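Local coordinates for hypothetical protein TM1553 (Thermotoga maritima, PDB 1VRM) that belongs to the ApbE family and, as in its relatives, probably transfers FMN from FAD onto a target protein, at residues Leu88-Cys93 / Val143-Lys148; Ile71-Asn76 / Gly157-Leu162. One frame throughout, in Å; residues are numbered along the deposited sequence. Where two conformers were deposited one is given.

Interaction 1: Leu88-Cys93 / Val143-Lys148; sequences LIKAAC and VLFDDK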
loop_
_atom_site.group_PDB
_atom_site.type_symbol
_atom_site.label_atom_id
_atom_site.label_comp_id
_atom_site.label_asym_id
_atom_site.label_seq_id
_atom_site.Cartn_x
_atom_site.Cartn_y
_atom_site.Cartn_z
ATOM N N LEU A 88 4.231 10.698 -8.017
ATOM C CA LEU A 88 3.613 9.493 -7.433
ATOM C C LEU A 88 3.002 8.571 -8.479
ATOM O O LEU A 88 3.159 7.364 -8.437
ATOM C CB LEU A 88 2.576 9.877 -6.361
ATOM C CG LEU A 88 1.895 8.734 -5.645
ATOM C CD1 LEU A 88 2.879 7.771 -5.010
ATOM C CD2 LEU A 88 0.991 9.377 -4.610
ATOM N N ILE A 89 2.290 9.158 -9.415
ATOM C CA ILE A 89 1.743 8.343 -10.509
ATOM C C ILE A 89 2.841 7.679 -11.320
ATOM O O ILE A 89 2.770 6.473 -11.576
ATOM C CB ILE A 89 0.762 9.166 -11.373
ATOM C CG1 ILE A 89 -0.408 9.585 -10.487
ATOM C CG2 ILE A 89 0.261 8.402 -12.591
ATOM C CD1 ILE A 89 -1.429 10.509 -11.152
ATOM N N LYS A 90 3.895 8.428 -11.645
ATOM C CA LYS A 90 5.069 7.830 -12.343
ATOM C C LYS A 90 5.646 6.663 -11.559
ATOM O O LYS A 90 5.931 5.600 -12.116
ATOM C CB LYS A 90 6.175 8.869 -12.554
ATOM C CG LYS A 90 6.888 8.746 -13.892
ATOM C CD LYS A 90 6.139 9.448 -14.993
ATOM C CE LYS A 90 7.041 9.913 -16.120
ATOM N NZ LYS A 90 7.840 11.141 -15.825
ATOM N N ALA A 91 5.791 6.851 -10.253
ATOM C CA ALA A 91 6.332 5.788 -9.401
ATOM C C ALA A 91 5.428 4.550 -9.389
ATOM O O ALA A 91 5.888 3.429 -9.473
ATOM C CB ALA A 91 6.585 6.280 -8.025
ATOM N N ALA A 92 4.119 4.766 -9.311
ATOM C CA ALA A 92 3.184 3.664 -9.289
ATOM C C ALA A 92 3.262 2.907 -10.611
ATOM O O ALA A 92 3.282 1.684 -10.653
ATOM C CB ALA A 92 1.759 4.188 -9.028
ATOM N N CYS A 93 3.321 3.649 -11.703
ATOM C CA CYS A 93 3.490 2.985 -13.005
ATOM C C CYS A 93 4.857 2.273 -13.104
ATOM O O CYS A 93 4.928 1.210 -13.682
ATOM C CB CYS A 93 3.261 3.951 -14.164
ATOM S SG CYS A 93 1.518 4.477 -14.239
ATOM N N VAL A 143 -1.804 4.705 -19.052
ATOM C CA VAL A 143 -1.501 6.021 -18.467
ATOM C C VAL A 143 -0.331 6.628 -19.209
ATOM O O VAL A 143 0.778 6.049 -19.192
ATOM C CB VAL A 143 -1.121 5.899 -17.003
ATOM C CG1 VAL A 143 -0.973 7.308 -16.356
ATOM C CG2 VAL A 143 -2.180 5.052 -16.266
ATOM N N LEU A 144 -0.574 7.768 -19.848
ATOM C CA LEU A 144 0.439 8.446 -20.679
ATOM C C LEU A 144 0.910 9.697 -19.970
ATOM O O LEU A 144 0.136 10.353 -19.247
ATOM C CB LEU A 144 -0.148 8.834 -22.025
ATOM C CG LEU A 144 -0.892 7.714 -22.762
ATOM C CD1 LEU A 144 -1.346 8.181 -24.134
ATOM C CD2 LEU A 144 -0.043 6.461 -22.857
ATOM N N PHE A 145 2.194 10.017 -20.192
ATOM C CA PHE A 145 2.869 11.110 -19.508
ATOM C C PHE A 145 3.433 12.107 -20.491
ATOM O O PHE A 145 3.978 11.715 -21.514
ATOM C CB PHE A 145 4.012 10.540 -18.679
ATOM C CG PHE A 145 3.554 9.634 -17.587
ATOM C CD1 PHE A 145 3.116 10.166 -16.412
ATOM C CD2 PHE A 145 3.544 8.262 -17.738
ATOM C CE1 PHE A 145 2.661 9.343 -15.375
ATOM C CE2 PHE A 145 3.108 7.414 -16.707
ATOM C CZ PHE A 145 2.639 7.966 -15.539
ATOM N N ASP A 146 3.310 13.383 -20.134
ATOM C CA ASP A 146 3.937 14.504 -20.822
ATOM C C ASP A 146 4.887 15.179 -19.815
ATOM O O ASP A 146 4.485 16.085 -19.080
ATOM C CB ASP A 146 2.837 15.435 -21.301
ATOM C CG ASP A 146 3.350 16.715 -21.942
ATOM O OD1 ASP A 146 4.583 16.899 -22.043
ATOM O OD2 ASP A 146 2.474 17.516 -22.348
ATOM N N ASP A 147 6.157 14.763 -19.829
ATOM C CA ASP A 147 7.155 15.376 -18.941
ATOM C C ASP A 147 7.410 16.862 -19.239
ATOM O O ASP A 147 7.623 17.629 -18.313
ATOM C CB ASP A 147 8.510 14.652 -18.997
ATOM C CG ASP A 147 8.438 13.195 -18.583
ATOM O OD1 ASP A 147 7.540 12.787 -17.810
ATOM O OD2 ASP A 147 9.312 12.434 -19.065
ATOM N N LYS A 148 7.356 17.266 -20.509
ATOM C CA LYS A 148 7.555 18.688 -20.908
ATOM C C LYS A 148 6.610 19.607 -20.111
ATOM O O LYS A 148 7.037 20.547 -19.446
ATOM C CB LYS A 148 7.285 18.846 -22.409
ATOM C CG LYS A 148 7.688 20.188 -23.044
ATOM C CD LYS A 148 6.826 20.503 -24.268
#

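Interaction 2: Ile71-Asn76 / Gly157-Leu162; sequences INDHPN and GVKIDL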
loop_
_atom_site.group_PDB
_atom_site.type_symbol
_atom_site.label_atom_id
_atom_site.label_comp_id
_atom_site.label_asym_id
_atom_site.label_seq_id
_atom_site.Cartn_x
_atom_site.Cartn_y
_atom_site.Cartn_z
ATOM N N ILE A 71 -8.225 13.394 -12.618
ATOM C CA ILE A 71 -7.734 12.694 -13.785
ATOM C C ILE A 71 -8.772 11.652 -14.254
ATOM O O ILE A 71 -9.164 11.605 -15.452
ATOM C CB ILE A 71 -6.397 11.958 -13.507
ATOM C CG1 ILE A 71 -5.263 12.968 -13.243
ATOM C CG2 ILE A 71 -6.056 11.023 -14.695
ATOM C CD1 ILE A 71 -4.081 12.391 -12.489
ATOM N N ASN A 72 -9.295 10.861 -13.322
ATOM C CA ASN A 72 -10.285 9.795 -13.648
ATOM C C ASN A 72 -11.549 10.308 -14.304
ATOM O O ASN A 72 -12.198 9.589 -15.094
ATOM C CB ASN A 72 -10.610 8.959 -12.440
ATOM C CG ASN A 72 -9.432 8.081 -12.002
ATOM O OD1 ASN A 72 -8.493 7.840 -12.785
ATOM N ND2 ASN A 72 -9.525 7.549 -10.782
ATOM N N ASP A 73 -11.932 11.515 -13.893
ATOM C CA ASP A 73 -13.145 12.146 -14.386
ATOM C C ASP A 73 -12.899 12.963 -15.674
ATOM O O ASP A 73 -13.834 13.579 -16.188
ATOM C CB ASP A 73 -13.742 13.039 -13.302
ATOM C CG ASP A 73 -14.427 12.247 -12.172
ATOM O OD1 ASP A 73 -14.643 11.015 -12.341
ATOM O OD2 ASP A 73 -14.770 12.908 -11.176
ATOM N N HIS A 74 -11.646 12.959 -16.156
ATOM C CA HIS A 74 -11.291 13.650 -17.368
ATOM C C HIS A 74 -10.557 12.691 -18.330
ATOM O O HIS A 74 -9.373 12.912 -18.631
ATOM C CB HIS A 74 -10.445 14.874 -17.056
ATOM C CG HIS A 74 -11.223 15.960 -16.402
ATOM N ND1 HIS A 74 -11.417 16.015 -15.042
ATOM C CD2 HIS A 74 -11.924 16.996 -16.928
ATOM C CE1 HIS A 74 -12.190 17.052 -14.746
ATOM N NE2 HIS A 74 -12.523 17.656 -15.879
ATOM N N PRO A 75 -11.250 11.651 -18.870
ATOM C CA PRO A 75 -10.623 10.726 -19.814
ATOM C C PRO A 75 -10.353 11.426 -21.136
ATOM O O PRO A 75 -10.996 12.452 -21.460
ATOM C CB PRO A 75 -11.703 9.643 -20.021
ATOM C CG PRO A 75 -12.963 10.344 -19.789
ATOM C CD PRO A 75 -12.660 11.301 -18.651
ATOM N N ASN A 76 -9.399 10.918 -21.893
ATOM C CA ASN A 76 -9.135 11.406 -23.248
ATOM C C ASN A 76 -8.907 12.913 -23.242
ATOM O O ASN A 76 -9.437 13.669 -24.086
ATOM C CB ASN A 76 -10.251 10.979 -24.195
ATOM C CG ASN A 76 -10.456 9.500 -24.159
ATOM O OD1 ASN A 76 -9.455 8.750 -24.106
ATOM N ND2 ASN A 76 -11.704 9.044 -24.256
ATOM N N GLY A 157 -10.334 4.366 -21.174
ATOM C CA GLY A 157 -11.257 4.436 -20.070
ATOM C C GLY A 157 -10.669 3.962 -18.766
ATOM O O GLY A 157 -11.409 3.742 -17.795
ATOM N N VAL A 158 -9.353 3.900 -18.654
ATOM C CA VAL A 158 -8.794 3.409 -17.382
ATOM C C VAL A 158 -8.988 4.460 -16.285
ATOM O O VAL A 158 -9.079 5.667 -16.554
ATOM C CB VAL A 158 -7.338 2.959 -17.424
ATOM C CG1 VAL A 158 -7.078 1.887 -18.436
ATOM C CG2 VAL A 158 -6.431 4.114 -17.614
ATOM N N LYS A 159 -9.027 3.978 -15.054
ATOM C CA LYS A 159 -9.050 4.816 -13.896
ATOM C C LYS A 159 -7.938 4.370 -12.937
ATOM O O LYS A 159 -7.716 3.183 -12.717
ATOM C CB LYS A 159 -10.378 4.772 -13.185
ATOM C CG LYS A 159 -11.526 5.414 -14.023
ATOM C CD LYS A 159 -12.759 5.555 -13.190
ATOM C CE LYS A 159 -13.832 6.485 -13.777
ATOM N NZ LYS A 159 -15.050 6.704 -12.865
ATOM N N ILE A 160 -7.265 5.352 -12.370
ATOM C CA ILE A 160 -6.124 5.151 -11.450
ATOM C C ILE A 160 -6.682 5.001 -10.043
ATOM O O ILE A 160 -7.559 5.764 -9.618
ATOM C CB ILE A 160 -5.202 6.381 -11.511
ATOM C CG1 ILE A 160 -4.552 6.481 -12.916
ATOM C CG2 ILE A 160 -4.228 6.373 -10.382
ATOM C CD1 ILE A 160 -3.874 7.793 -13.220
ATOM N N ASP A 161 -6.171 4.039 -9.300
ATOM C CA ASP A 161 -6.447 3.920 -7.868
ATOM C C ASP A 161 -5.087 3.673 -7.198
ATOM O O ASP A 161 -4.373 2.745 -7.586
ATOM C CB ASP A 161 -7.390 2.773 -7.494
ATOM C CG ASP A 161 -7.636 2.748 -5.956
ATOM O OD1 ASP A 161 -8.532 3.474 -5.451
ATOM O OD2 ASP A 161 -6.880 2.059 -5.244
ATOM N N LEU A 162 -4.751 4.526 -6.227
ATOM C CA LEU A 162 -3.424 4.501 -5.570
ATOM C C LEU A 162 -3.466 3.819 -4.195
ATOM O O LEU A 162 -2.499 3.919 -3.427
ATOM C CB LEU A 162 -2.846 5.928 -5.451
ATOM C CG LEU A 162 -2.541 6.623 -6.782
ATOM C CD1 LEU A 162 -1.896 7.973 -6.675
ATOM C CD2 LEU A 162 -1.634 5.738 -7.666
HETATM O O HOH W 1 -11.171 7.464 -17.050
HETATM O O HOH W 2 -14.147 8.690 -10.884
HETATM O O HOH W 3 -9.863 7.189 -21.511
#

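Interaction 1: Leu88-Cys93 / Val143-Lys148
Asp147 OD1 takes two partners from helix 83-98. Lys90 reaches it with NZ at 2.6 Å in a salt bridge, and the Tyr86 hydroxyl, one turn earlier on that helix, also hydrogen-bonds it. The ammonium arrives on the syn side of the carboxylate but lies 34° out of its plane. Lys90 was modelled in two conformers, and the bridge described here belongs to one of them. In that conformer the chain bends at chi2 and again at chi4, which lays its methylenes across Phe145 before the ammonium turns to the acid.

CD sits over the centre of the Phe145 ring, 3.5 Å from the centroid, a CH-pi contact. The lysine chain and the phenylalanine run past one another, head against tail. One face of the ring therefore carries the aliphatic part of a lysine whose charged tip goes on to Asp147.

The ring edge meets other groups. Ile89 CG2 touches Phe145 CE1 at 3.8 Å. Cys93 SG lies in the ring plane, at the edge, 3.9 Å from Phe145 CZ, a sulfur-aromatic contact. The Phe145 CG stands anti to its own carbonyl carbon (chi1 -64°), and this sends the ring toward the helix. Next to the ring, Val143 packs on the same two helix residues: Val143 CG1 meets Ile89 CG2 at 4.1 Å, and Val143 CB lies 4.1 Å from Cys93 SG.

Val143 and Phe145, two residues apart, lie on the same face of the strand, turned to the helix. Strand 143-146 is an outer strand of a small antiparallel sheet, and Val152 of its neighbour 151-154 packs against both side chains. The axes of the segments 88-93 and 143-146 come within 10.3 Å and their directions differ by 132°.

Interaction 2: Ile71-Asn76 / Gly157-Leu162
Asn72 holds both backbone groups of Ile160 with its side-chain amide. The Ile160 N-H donates to Asn72 OD1 at 2.8 Å, coming in 27° tilted from the carbonyl plane. In return Asn72 ND2 donates to Ile160 O at 2.9 Å. This second bond is nearly straight (173°), lies in the amide plane of Asn72 and uses a lone pair of the carbonyl. Two opposed bonds to a single residue fix the rotation of the amide. CG is anti to the carbonyl carbon of Asn72 (chi1 -69°), which turns the amide toward the loop. An alanine here would remove the amide, and Ile160 N and O would probably lose these partners, leaving the loop less firmly tied to the helix end.

Lys159 crosses Asn72 obliquely. Its CB lies 3.6 Å from Asn72 CG, and its extended chain runs past Asn72 CB. The Lys159 ammonium forms its salt bridge with Glu112 of helix 108-114. A water that accepts from Lys159 NZ at 2.9 Å donates to Asp73 OD1; the two charged groups do not touch. Asp73 OD2 pairs with Lys69. On the apolar side Ile71 CG2 meets Ile160 CD1 at 4.2 Å, and both isoleucines rest on Val154.

Waters extend the seam. One donates to Asn72 O and to Val158 O, the latter at 2.8 Å. Another links Asn76 OD1 with Gly157 N, its distance to that nitrogen being 2.9 Å. Phe61 packs on Asn72 and Lys159.

The amide takes the N-H and C=O of one residue much as a neighbouring beta strand would. The loop it ties leads into the glycine-rich run before helix 166-181, a sequence hallmark of ApbE proteins. Asp161 of this loop hydrogen-bonds an unidentified molecule, probably from the crystallisation liquor, which may mark a pocket.

In the fold
The two interactions touch through helix 83-98. Ile89 belongs to interaction 1, and its CD1 packs 3.5 Å from Ile71 CD1 of interaction 2; Leu88 and Ala92 lie against Leu162. The same small sheet serves both, since strand 151-154 lies beside strand 143-146 and supplies Val154 to the isoleucines. Interaction 1 is partly buried: apolar groups at the edge of an aromatic ring, a lysine chain over its face, with a charged pair toward the surface. Interaction 2 is mostly buried but polar at its centre, where a side-chain amide pairs with backbone, and waters line its outer part. The first packs helix on strand; the second ties a helix end to a loop.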